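Local coordinates for conserved hypothetical protein (Sulfolobus solfataricus, PDB 2FNA) that binds ADP in a P-loop site and probably hydrolyses ATP as an archaeal AAA+ ATPase, at residues 243-248 / 267-272; 37-42 / 275-280; 30-35 / 163-168. All coordinates share one frame; numbering follows the deposited sequence.

Interaction 1 of 3, residues 243-248 / 267-272. With ADP (adenosine-5'-diphosphate), chain D; EDO (1,2-ethanediol), chain G.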
loop_
_atom_site.group_PDB
_atom_site.type_symbol
_atom_site.label_atom_id
_atom_site.label_comp_id
_atom_site.label_asym_id
_atom_site.label_seq_id
_atom_site.Cartn_x
_atom_site.Cartn_y
_atom_site.Cartn_z
ATOM N N PRO A 243 10.893 0.685 7.549
ATOM C CA PRO A 243 11.921 -0.075 6.830
ATOM C C PRO A 243 12.485 0.589 5.582
ATOM O O PRO A 243 13.695 0.493 5.332
ATOM C CB PRO A 243 11.213 -1.397 6.480
ATOM C CG PRO A 243 10.223 -1.576 7.567
ATOM C CD PRO A 243 9.714 -0.143 7.844
ATOM N N GLY A 244 11.613 1.204 4.794
ATOM C CA GLY A 244 12.006 1.867 3.559
ATOM C C GLY A 244 13.038 2.951 3.769
ATOM O O GLY A 244 13.953 3.112 2.946
ATOM N N TRP A 245 12.923 3.714 4.863
ATOM C CA TRP A 245 13.889 4.785 5.095
ATOM C C TRP A 245 15.235 4.209 5.587
ATOM O O TRP A 245 16.317 4.708 5.233
ATOM C CB TRP A 245 13.398 5.779 6.129
ATOM C CG TRP A 245 12.117 6.492 5.857
ATOM C CD1 TRP A 245 11.188 6.760 6.772
ATOM C CD2 TRP A 245 11.653 7.079 4.621
ATOM N NE1 TRP A 245 10.166 7.461 6.221
ATOM C CE2 TRP A 245 10.420 7.674 4.898
ATOM C CE3 TRP A 245 12.161 7.166 3.321
ATOM C CZ2 TRP A 245 9.670 8.341 3.936
ATOM C CZ3 TRP A 245 11.408 7.830 2.355
ATOM C CH2 TRP A 245 10.185 8.409 2.667
ATOM N N LEU A 246 15.166 3.170 6.408
ATOM C CA LEU A 246 16.371 2.507 6.913
ATOM C C LEU A 246 17.147 1.837 5.777
ATOM O O LEU A 246 18.386 1.821 5.773
ATOM C CB LEU A 246 15.977 1.457 7.962
ATOM C CG LEU A 246 15.537 2.086 9.299
ATOM C CD1 LEU A 246 15.009 1.046 10.197
ATOM C CD2 LEU A 246 16.685 2.813 9.982
ATOM N N THR A 247 16.398 1.271 4.831
ATOM C CA THR A 247 16.954 0.673 3.614
ATOM C C THR A 247 17.728 1.684 2.760
ATOM O O THR A 247 18.823 1.386 2.320
ATOM C CB THR A 247 15.823 0.059 2.752
ATOM O OG1 THR A 247 15.112 -0.915 3.509
ATOM C CG2 THR A 247 16.340 -0.635 1.458
ATOM N N TYR A 248 17.112 2.833 2.479
ATOM C CA TYR A 248 17.745 3.906 1.734
ATOM C C TYR A 248 19.024 4.373 2.448
ATOM O O TYR A 248 20.044 4.423 1.843
ATOM C CB TYR A 248 16.779 5.084 1.606
ATOM C CG TYR A 248 17.218 6.147 0.623
ATOM C CD1 TYR A 248 16.921 6.019 -0.729
ATOM C CD2 TYR A 248 17.906 7.284 1.041
ATOM C CE1 TYR A 248 17.316 7.001 -1.652
ATOM C CE2 TYR A 248 18.301 8.255 0.122
ATOM C CZ TYR A 248 18.003 8.110 -1.220
ATOM O OH TYR A 248 18.406 9.082 -2.181
ATOM N N LEU A 267 17.095 11.843 5.159
ATOM C CA LEU A 267 16.156 12.879 5.593
ATOM C C LEU A 267 15.656 13.757 4.467
ATOM O O LEU A 267 14.455 13.990 4.364
ATOM C CB LEU A 267 16.782 13.720 6.676
ATOM C CG LEU A 267 17.077 12.940 7.963
ATOM C CD1 LEU A 267 17.645 13.898 9.005
ATOM C CD2 LEU A 267 15.852 12.250 8.510
ATOM N N GLU A 268 16.540 14.227 3.588
ATOM C CA GLU A 268 16.084 15.125 2.515
ATOM C C GLU A 268 15.234 14.389 1.478
ATOM O O GLU A 268 14.239 14.939 0.983
ATOM C CB GLU A 268 17.252 15.875 1.846
ATOM C CG GLU A 268 18.132 16.692 2.800
ATOM C CD GLU A 268 17.357 17.689 3.695
ATOM O OE1 GLU A 268 16.425 18.372 3.192
ATOM O OE2 GLU A 268 17.713 17.793 4.906
ATOM N N TYR A 269 15.611 13.144 1.158
ATOM C CA TYR A 269 14.841 12.291 0.268
ATOM C C TYR A 269 13.466 11.969 0.865
ATOM O O TYR A 269 12.443 12.071 0.167
ATOM C CB TYR A 269 15.609 10.990 -0.086
ATOM C CG TYR A 269 14.748 9.891 -0.702
ATOM C CD1 TYR A 269 14.217 10.015 -1.986
ATOM C CD2 TYR A 269 14.480 8.714 -0.000
ATOM C CE1 TYR A 269 13.414 9.014 -2.533
ATOM C CE2 TYR A 269 13.708 7.710 -0.547
ATOM C CZ TYR A 269 13.174 7.867 -1.814
ATOM O OH TYR A 269 12.389 6.863 -2.351
ATOM N N ALA A 270 13.431 11.576 2.144
ATOM C CA ALA A 270 12.162 11.354 2.852
ATOM C C ALA A 270 11.259 12.567 2.799
ATOM O O ALA A 270 10.097 12.459 2.422
ATOM C CB ALA A 270 12.412 10.968 4.305
ATOM N N LYS A 271 11.793 13.739 3.122
ATOM C CA LYS A 271 10.969 14.959 3.168
ATOM C C LYS A 271 10.340 15.260 1.815
ATOM O O LYS A 271 9.176 15.603 1.730
ATOM C CB LYS A 271 11.785 16.161 3.642
ATOM C CG LYS A 271 12.105 16.145 5.124
ATOM C CD LYS A 271 12.958 17.371 5.545
ATOM C CE LYS A 271 14.442 17.028 5.726
ATOM N NZ LYS A 271 15.253 18.259 5.948
ATOM N N LYS A 272 11.122 15.124 0.759
ATOM C CA LYS A 272 10.641 15.358 -0.611
ATOM C C LYS A 272 9.535 14.375 -0.963
ATOM O O LYS A 272 8.452 14.753 -1.451
ATOM C CB LYS A 272 11.787 15.223 -1.612
ATOM C CG LYS A 272 12.430 16.551 -2.023
ATOM C CD LYS A 272 13.622 16.315 -2.956
HETATM P PB ADP D . 5.306 -0.855 0.882
HETATM O O1B ADP D . 4.774 -1.290 2.210
HETATM O O2B ADP D . 5.301 0.664 0.741
HETATM O O3B ADP D . 4.805 -1.586 -0.318
HETATM P PA ADP D . 7.927 -1.838 -0.061
HETATM O O1A ADP D . 7.810 -3.316 -0.246
HETATM O O2A ADP D . 7.793 -1.107 -1.331
HETATM O O3A ADP D . 6.929 -1.184 1.045
HETATM O "O5'" ADP D . 9.283 -1.594 0.729
HETATM C "C5'" ADP D . 9.839 -0.283 0.927
HETATM C "C4'" ADP D . 11.362 -0.347 0.840
HETATM O "O4'" ADP D . 11.926 -0.939 1.995
HETATM C "C3'" ADP D . 11.890 -1.157 -0.303
HETATM O "O3'" ADP D . 13.182 -0.614 -0.646
HETATM C "C2'" ADP D . 12.105 -2.534 0.285
HETATM O "O2'" ADP D . 13.115 -3.269 -0.391
HETATM C "C1'" ADP D . 12.555 -2.166 1.671
HETATM N N9 ADP D . 12.175 -3.097 2.728
HETATM C C8 ADP D . 11.053 -3.026 3.476
HETATM N N7 ADP D . 11.050 -3.988 4.398
HETATM C C5 ADP D . 12.183 -4.711 4.230
HETATM C C6 ADP D . 12.826 -5.879 4.872
HETATM N N6 ADP D . 12.219 -6.513 5.897
HETATM N N1 ADP D . 14.039 -6.294 4.408
HETATM C C2 ADP D . 14.669 -5.671 3.396
HETATM N N3 ADP D . 14.150 -4.600 2.771
HETATM C C4 ADP D . 12.942 -4.096 3.149
HETATM C C1 EDO G . 11.699 3.580 0.212
HETATM O O1 EDO G . 10.784 4.489 -0.431
HETATM C C2 EDO G . 13.140 3.844 -0.249
HETATM O O2 EDO G . 13.758 2.616 -0.661
#
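Tyr248 and Tyr269 both set CG anti to the backbone N, which sends each ring out from its own helix into the gap between the two, whereas Trp245 turns CG beside its backbone N (chi1 -59°) and swings the far end of its indole toward Ala270. The tyrosines meet as an offset stack, centroids 4.2 Å apart and planes 15° from parallel, with CD2 of Tyr269 over the centre of the Tyr248 ring. CE2 of Tyr269 lies at the edge of the Trp245 indole, 3.7 Å from its CZ3, the two rings meeting obliquely. Ala270 suits its place because a single methyl lets the indole lie flat against the helix: its CB sits over one face, 3.6 Å from the centroid of the six-membered ring. With the axes of the two short segments 10.5 Å apart and running roughly antiparallel (141°), large rings bridge most of the distance. On the nucleotide side, Gly244 brings CA to 3.2 Å from O4' of ADP, and Pro243 lays CB 3.3 Å from N7 of the adenine, so the first turn of this helix forms part of the ADP pocket. The indole NE1 is hydrogen-bonded to Glu349. Leu351 of helix 350-355 packs on Trp245 and Ala270, and Ile239 of helix 232-239 touches Trp245, so these helices flank the pair 243-256 and 259-282.

Interaction 2 of 3, residues 37-42 / 275-280. With ADP (adenosine-5'-diphosphate), chain D.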
loop_
_atom_site.group_PDB
_atom_site.type_symbol
_atom_site.label_atom_id
_atom_site.label_comp_id
_atom_site.label_asym_id
_atom_site.label_seq_id
_atom_site.Cartn_x
_atom_site.Cartn_y
_atom_site.Cartn_z
ATOM N N GLY A 37 -0.269 -2.039 6.568
ATOM C CA GLY A 37 0.968 -1.403 6.981
ATOM C C GLY A 37 1.100 -0.038 6.346
ATOM O O GLY A 37 0.604 0.183 5.254
ATOM N N LEU A 38 1.745 0.890 7.052
ATOM C CA LEU A 38 2.034 2.200 6.485
ATOM C C LEU A 38 2.884 2.055 5.253
ATOM O O LEU A 38 3.556 1.024 5.040
ATOM C CB LEU A 38 2.788 3.063 7.497
ATOM C CG LEU A 38 2.019 3.406 8.775
ATOM C CD1 LEU A 38 2.994 3.891 9.920
ATOM C CD2 LEU A 38 0.963 4.431 8.536
ATOM N N ARG A 39 2.892 3.089 4.434
ATOM C CA ARG A 39 3.832 3.140 3.365
ATOM C C ARG A 39 5.225 2.763 3.827
ATOM O O ARG A 39 5.659 3.110 4.922
ATOM C CB ARG A 39 3.882 4.511 2.725
ATOM C CG ARG A 39 2.855 4.726 1.707
ATOM C CD ARG A 39 3.068 6.053 1.014
ATOM N NE ARG A 39 1.797 6.721 0.889
ATOM C CZ ARG A 39 0.844 6.373 0.041
ATOM N NH1 ARG A 39 1.019 5.359 -0.809
ATOM N NH2 ARG A 39 -0.295 7.054 0.042
ATOM N N ARG A 40 5.905 2.024 2.963
ATOM C CA ARG A 40 7.322 1.668 3.126
ATOM C C ARG A 40 7.606 0.690 4.232
ATOM O O ARG A 40 8.741 0.620 4.722
ATOM C CB ARG A 40 8.169 2.934 3.275
ATOM C CG ARG A 40 8.302 3.657 1.989
ATOM C CD ARG A 40 8.921 5.012 2.223
ATOM N NE ARG A 40 7.996 5.974 2.827
ATOM C CZ ARG A 40 7.055 6.631 2.162
ATOM N NH1 ARG A 40 6.873 6.441 0.857
ATOM N NH2 ARG A 40 6.304 7.515 2.795
ATOM N N THR A 41 6.606 -0.126 4.571
ATOM C CA THR A 41 6.761 -1.156 5.603
ATOM C C THR A 41 7.045 -2.561 5.021
ATOM O O THR A 41 7.297 -3.493 5.765
ATOM C CB THR A 41 5.568 -1.195 6.605
ATOM O OG1 THR A 41 4.338 -1.258 5.892
ATOM C CG2 THR A 41 5.562 0.053 7.523
ATOM N N GLY A 42 7.023 -2.692 3.700
ATOM C CA GLY A 42 7.398 -3.924 3.026
ATOM C C GLY A 42 6.249 -4.708 2.443
ATOM O O GLY A 42 6.419 -5.896 2.124
ATOM N N LEU A 275 6.257 14.998 1.198
ATOM C CA LEU A 275 5.511 16.200 0.792
ATOM C C LEU A 275 4.857 16.043 -0.597
ATOM O O LEU A 275 3.805 16.629 -0.864
ATOM C CB LEU A 275 6.439 17.417 0.804
ATOM C CG LEU A 275 6.922 17.891 2.181
ATOM C CD1 LEU A 275 7.881 19.065 2.070
ATOM C CD2 LEU A 275 5.779 18.251 3.061
ATOM N N LYS A 276 5.463 15.239 -1.467
ATOM C CA LYS A 276 4.837 14.909 -2.731
ATOM C C LYS A 276 3.583 14.050 -2.500
ATOM O O LYS A 276 2.547 14.243 -3.140
ATOM C CB LYS A 276 5.809 14.177 -3.637
ATOM C CG LYS A 276 5.314 14.070 -5.077
ATOM C CD LYS A 276 5.947 12.929 -5.810
ATOM C CE LYS A 276 5.642 13.014 -7.287
ATOM N NZ LYS A 276 4.212 13.415 -7.541
ATOM N N GLU A 277 3.703 13.089 -1.588
ATOM C CA GLU A 277 2.572 12.260 -1.173
ATOM C C GLU A 277 1.480 13.096 -0.481
ATOM O O GLU A 277 0.287 12.790 -0.577
ATOM C CB GLU A 277 3.075 11.151 -0.250
ATOM C CG GLU A 277 3.862 10.087 -1.026
ATOM C CD GLU A 277 4.533 9.068 -0.158
ATOM O OE1 GLU A 277 4.575 9.235 1.084
ATOM O OE2 GLU A 277 5.049 8.086 -0.728
ATOM N N PHE A 278 1.863 14.140 0.231
ATOM C CA PHE A 278 0.844 14.999 0.787
ATOM C C PHE A 278 0.109 15.752 -0.314
ATOM O O PHE A 278 -1.076 16.005 -0.196
ATOM C CB PHE A 278 1.418 15.969 1.797
ATOM C CG PHE A 278 0.396 16.484 2.763
ATOM C CD1 PHE A 278 -0.272 15.597 3.600
ATOM C CD2 PHE A 278 0.094 17.829 2.842
ATOM C CE1 PHE A 278 -1.200 16.037 4.500
ATOM C CE2 PHE A 278 -0.839 18.272 3.752
ATOM C CZ PHE A 278 -1.485 17.355 4.587
ATOM N N GLU A 279 0.814 16.116 -1.379
ATOM C CA GLU A 279 0.180 16.761 -2.542
ATOM C C GLU A 279 -0.821 15.829 -3.196
ATOM O O GLU A 279 -1.884 16.277 -3.580
ATOM C CB GLU A 279 1.209 17.205 -3.581
ATOM C CG GLU A 279 2.015 18.403 -3.159
ATOM C CD GLU A 279 1.123 19.570 -2.822
ATOM O OE1 GLU A 279 0.290 19.932 -3.686
ATOM O OE2 GLU A 279 1.219 20.084 -1.680
ATOM N N ASN A 280 -0.491 14.544 -3.315
ATOM C CA ASN A 280 -1.471 13.545 -3.746
ATOM C C ASN A 280 -2.705 13.507 -2.843
ATOM O O ASN A 280 -3.832 13.447 -3.336
ATOM C CB ASN A 280 -0.895 12.141 -3.795
ATOM C CG ASN A 280 0.172 11.980 -4.822
ATOM O OD1 ASN A 280 0.295 12.782 -5.729
ATOM N ND2 ASN A 280 0.939 10.918 -4.698
HETATM P PB ADP D . 5.306 -0.855 0.882
HETATM O O1B ADP D . 4.774 -1.290 2.210
HETATM O O2B ADP D . 5.301 0.664 0.741
HETATM O O3B ADP D . 4.805 -1.586 -0.318
HETATM P PA ADP D . 7.927 -1.838 -0.061
HETATM O O1A ADP D . 7.810 -3.316 -0.246
HETATM O O2A ADP D . 7.793 -1.107 -1.331
HETATM O O3A ADP D . 6.929 -1.184 1.045
HETATM O "O5'" ADP D . 9.283 -1.594 0.729
HETATM C "C5'" ADP D . 9.839 -0.283 0.927
HETATM C "C4'" ADP D . 11.362 -0.347 0.840
HETATM O "O4'" ADP D . 11.926 -0.939 1.995
HETATM C "C3'" ADP D . 11.890 -1.157 -0.303
HETATM O "O3'" ADP D . 13.182 -0.614 -0.646
HETATM C "C2'" ADP D . 12.105 -2.534 0.285
HETATM O "O2'" ADP D . 13.115 -3.269 -0.391
HETATM C "C1'" ADP D . 12.555 -2.166 1.671
HETATM N N9 ADP D . 12.175 -3.097 2.728
HETATM C C8 ADP D . 11.053 -3.026 3.476
HETATM N N7 ADP D . 11.050 -3.988 4.398
HETATM C C5 ADP D . 12.183 -4.711 4.230
HETATM C C6 ADP D . 12.826 -5.879 4.872
HETATM N N6 ADP D . 12.219 -6.513 5.897
HETATM N N1 ADP D . 14.039 -6.294 4.408
HETATM C C2 ADP D . 14.669 -5.671 3.396
HETATM N N3 ADP D . 14.150 -4.600 2.771
HETATM C C4 ADP D . 12.942 -4.096 3.149
#
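Arg40 grips the carboxylate of Glu277 end-on with two nitrogens: NH1 of Arg40 donates to OE2 of Glu277 at 2.9 Å, and NH2 of Arg40 to OE1 of Glu277 at 3.0 Å. Both bonds are nearly straight (169° and 165°) and use the syn lone pairs, and the two flat groups are nearly coplanar, a fit that fixes the rotation of both. Glutamate has the reach for this, its chain extended beyond CG. Arg39, from the same loop, runs antiparallel past the Glu277 side chain, its CD 3.3 Å from OE2 of Glu277; its NE makes a long salt bridge to OE1, so two positive groups probably keep the buried carboxylate ionised. CB of Arg39 lies over one face of the Arg40 guanidinium, 3.8 Å above its plane. The loop backbone holds the nucleotide: Arg40 N donates to O2B of ADP at 2.7 Å, and Gly42 N to O3A at 3.1 Å. This is consistent with a Walker A P-loop. Thr41 OG1 also donates to Leu38 O (2.6 Å), reinforcing the weak backbone bond from Thr41 N across this type II turn. The loop joins strand 32-37 of the parallel sheet to helix 43-54, and Glu277 reaches it from helix 259-282.

Interaction 3 of 3, residues 30-35 / 163-168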
loop_
_atom_site.group_PDB
_atom_site.type_symbol
_atom_site.label_atom_id
_atom_site.label_comp_id
_atom_site.label_asym_id
_atom_site.label_seq_id
_atom_site.Cartn_x
_atom_site.Cartn_y
_atom_site.Cartn_z
ATOM N N ALA A 30 -7.960 -17.287 3.616
ATOM C CA ALA A 30 -9.330 -17.002 3.196
ATOM C C ALA A 30 -9.265 -16.588 1.713
ATOM O O ALA A 30 -8.189 -16.332 1.180
ATOM C CB ALA A 30 -9.918 -15.894 4.038
ATOM N N PRO A 31 -10.405 -16.566 1.025
ATOM C CA PRO A 31 -10.400 -16.067 -0.359
ATOM C C PRO A 31 -9.823 -14.660 -0.552
ATOM O O PRO A 31 -9.326 -14.336 -1.651
ATOM C CB PRO A 31 -11.878 -16.115 -0.738
ATOM C CG PRO A 31 -12.407 -17.254 0.081
ATOM C CD PRO A 31 -11.721 -17.111 1.404
ATOM N N ILE A 32 -9.920 -13.840 0.499
ATOM C CA ILE A 32 -9.280 -12.528 0.551
ATOM C C ILE A 32 -8.274 -12.442 1.692
ATOM O O ILE A 32 -8.570 -12.732 2.879
ATOM C CB ILE A 32 -10.307 -11.357 0.593
ATOM C CG1 ILE A 32 -11.093 -11.298 -0.716
ATOM C CG2 ILE A 32 -9.592 -10.004 0.786
ATOM C CD1 ILE A 32 -12.253 -10.371 -0.670
ATOM N N THR A 33 -7.049 -12.108 1.296
ATOM C CA THR A 33 -5.965 -11.808 2.214
ATOM C C THR A 33 -5.702 -10.292 2.118
ATOM O O THR A 33 -5.541 -9.744 1.001
ATOM C CB THR A 33 -4.719 -12.657 1.896
ATOM O OG1 THR A 33 -4.992 -14.041 2.169
ATOM C CG2 THR A 33 -3.488 -12.190 2.679
ATOM N N LEU A 34 -5.749 -9.624 3.279
ATOM C CA LEU A 34 -5.397 -8.211 3.396
ATOM C C LEU A 34 -3.958 -8.084 3.889
ATOM O O LEU A 34 -3.533 -8.753 4.833
ATOM C CB LEU A 34 -6.328 -7.443 4.338
ATOM C CG LEU A 34 -7.797 -7.333 3.954
ATOM C CD1 LEU A 34 -8.417 -6.322 4.882
ATOM C CD2 LEU A 34 -8.028 -6.928 2.478
ATOM N N VAL A 35 -3.202 -7.238 3.207
ATOM C CA VAL A 35 -1.854 -6.897 3.639
ATOM C C VAL A 35 -1.893 -5.432 4.039
ATOM O O VAL A 35 -2.108 -4.550 3.205
ATOM C CB VAL A 35 -0.783 -7.182 2.545
ATOM C CG1 VAL A 35 0.617 -6.825 3.067
ATOM C CG2 VAL A 35 -0.799 -8.707 2.145
ATOM N N TYR A 163 -18.894 -12.796 -5.179
ATOM C CA TYR A 163 -19.171 -13.988 -5.965
ATOM C C TYR A 163 -17.977 -14.979 -5.956
ATOM O O TYR A 163 -18.147 -16.186 -5.765
ATOM C CB TYR A 163 -19.583 -13.618 -7.402
ATOM C CG TYR A 163 -19.766 -14.846 -8.258
ATOM C CD1 TYR A 163 -20.898 -15.623 -8.122
ATOM C CD2 TYR A 163 -18.766 -15.277 -9.138
ATOM C CE1 TYR A 163 -21.073 -16.777 -8.856
ATOM C CE2 TYR A 163 -18.930 -16.450 -9.882
ATOM C CZ TYR A 163 -20.090 -17.190 -9.728
ATOM O OH TYR A 163 -20.305 -18.354 -10.434
ATOM N N ALA A 164 -16.782 -14.450 -6.183
ATOM C CA ALA A 164 -15.558 -15.211 -6.122
ATOM C C ALA A 164 -15.324 -15.777 -4.730
ATOM O O ALA A 164 -15.064 -16.977 -4.566
ATOM C CB ALA A 164 -14.375 -14.315 -6.534
ATOM N N TYR A 165 -15.412 -14.906 -3.733
ATOM C CA TYR A 165 -15.264 -15.299 -2.331
ATOM C C TYR A 165 -16.150 -16.490 -2.006
ATOM O O TYR A 165 -15.675 -17.501 -1.470
ATOM C CB TYR A 165 -15.575 -14.096 -1.393
ATOM C CG TYR A 165 -15.198 -14.347 0.063
ATOM C CD1 TYR A 165 -15.915 -15.250 0.838
ATOM C CD2 TYR A 165 -14.146 -13.679 0.648
ATOM C CE1 TYR A 165 -15.579 -15.482 2.154
ATOM C CE2 TYR A 165 -13.794 -13.911 1.954
ATOM C CZ TYR A 165 -14.517 -14.825 2.699
ATOM O OH TYR A 165 -14.180 -15.040 3.993
ATOM N N ASP A 166 -17.442 -16.383 -2.322
ATOM C CA ASP A 166 -18.386 -17.462 -1.998
ATOM C C ASP A 166 -18.300 -18.684 -2.939
ATOM O O ASP A 166 -18.542 -19.809 -2.497
ATOM C CB ASP A 166 -19.836 -16.946 -1.941
ATOM C CG ASP A 166 -20.054 -15.880 -0.852
ATOM O OD1 ASP A 166 -19.225 -15.759 0.092
ATOM O OD2 ASP A 166 -21.065 -15.151 -0.952
ATOM N N ASN A 167 -17.923 -18.475 -4.209
ATOM C CA ASN A 167 -18.074 -19.531 -5.246
ATOM C C ASN A 167 -16.842 -19.967 -6.060
ATOM O O ASN A 167 -16.851 -21.055 -6.640
ATOM C CB ASN A 167 -19.161 -19.106 -6.230
ATOM C CG ASN A 167 -20.443 -18.741 -5.529
ATOM O OD1 ASN A 167 -21.151 -19.613 -5.038
ATOM N ND2 ASN A 167 -20.724 -17.442 -5.425
ATOM N N LEU A 168 -15.823 -19.118 -6.149
ATOM C CA LEU A 168 -14.620 -19.414 -6.950
ATOM C C LEU A 168 -13.524 -19.811 -5.977
ATOM O O LEU A 168 -12.847 -18.967 -5.373
ATOM C CB LEU A 168 -14.231 -18.225 -7.851
ATOM C CG LEU A 168 -15.304 -17.737 -8.849
ATOM C CD1 LEU A 168 -14.813 -16.580 -9.678
ATOM C CD2 LEU A 168 -15.762 -18.849 -9.775
#
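The N-terminal approach to strand 32-37, an interior strand of the parallel sheet in this P-loop ATPase, is covered by a tyrosine from the last turn of helix 158-167. Pro31 lies over one face of the Tyr165 ring: CG of Pro31 stands 3.9 Å from the ring centroid and only 4° off the ring normal, a CH-pi contact with CG over the middle of the aromatic ring. Its CB touches CD2 of Tyr165 at 3.6 Å, and its CD approaches CZ of Tyr165 at 3.8 Å, so three ring carbons of the proline spread over the tyrosine. Proline suits this spot because its rigid ring presents a compact apolar surface just before the strand begins. The ring of Tyr165 reaches it because CG is anti to the backbone N (chi1 -169°), carrying the ring away from the helix toward the loop. The backbones come close as well, with the CA atoms of Pro31 and Tyr165 5.3 Å apart.

In the sheet, strand 32-37 lies between strands 171-177 and 202-206, in the order 2-3-4-1-5 familiar from the AAA+ core. Helix 158-167 leads through a short connection into strand 171-177, so the contact joins the end of that helix to the start of strand 32-37, which lies beside 171-177 in the sheet. Ile32, the first strand residue, meets the Tyr165 ring at its edge, with CD1 of Ile32 4.0 Å from CD2 of Tyr165; its branched aliphatic chain fits a buried position that also faces Met175 and Phe201. At the far end of the ring, the hydroxyl of Tyr165 is hydrogen-bonded to Ala200 O, in the segment leading into strand 202-206, while CB of Ala30 lies 4.3 Å from that OH.

How the interactions relate
Interactions 1 and 2 are neighbours, their centres about 11 Å apart, and both draw on helix 259-282 and touch ADP: interaction 1 borders its adenosine part, interaction 2 its phosphates. They meet directly, Gly244 N lying 2.9 Å from Arg40 O in a probable hydrogen bond and Trp245 CZ2 packing 3.1 Å from Arg40 NE. Arg40 therefore links nucleotide, Glu277 and the aromatic cluster. Along the chain, interaction 1 is nested inside the loop closed by interaction 2. Interaction 3 lies about 27 Å from interaction 2 and 35 Å from interaction 1, centre to centre, but its residues 32-35 belong to the strand that leads into segment 37-42.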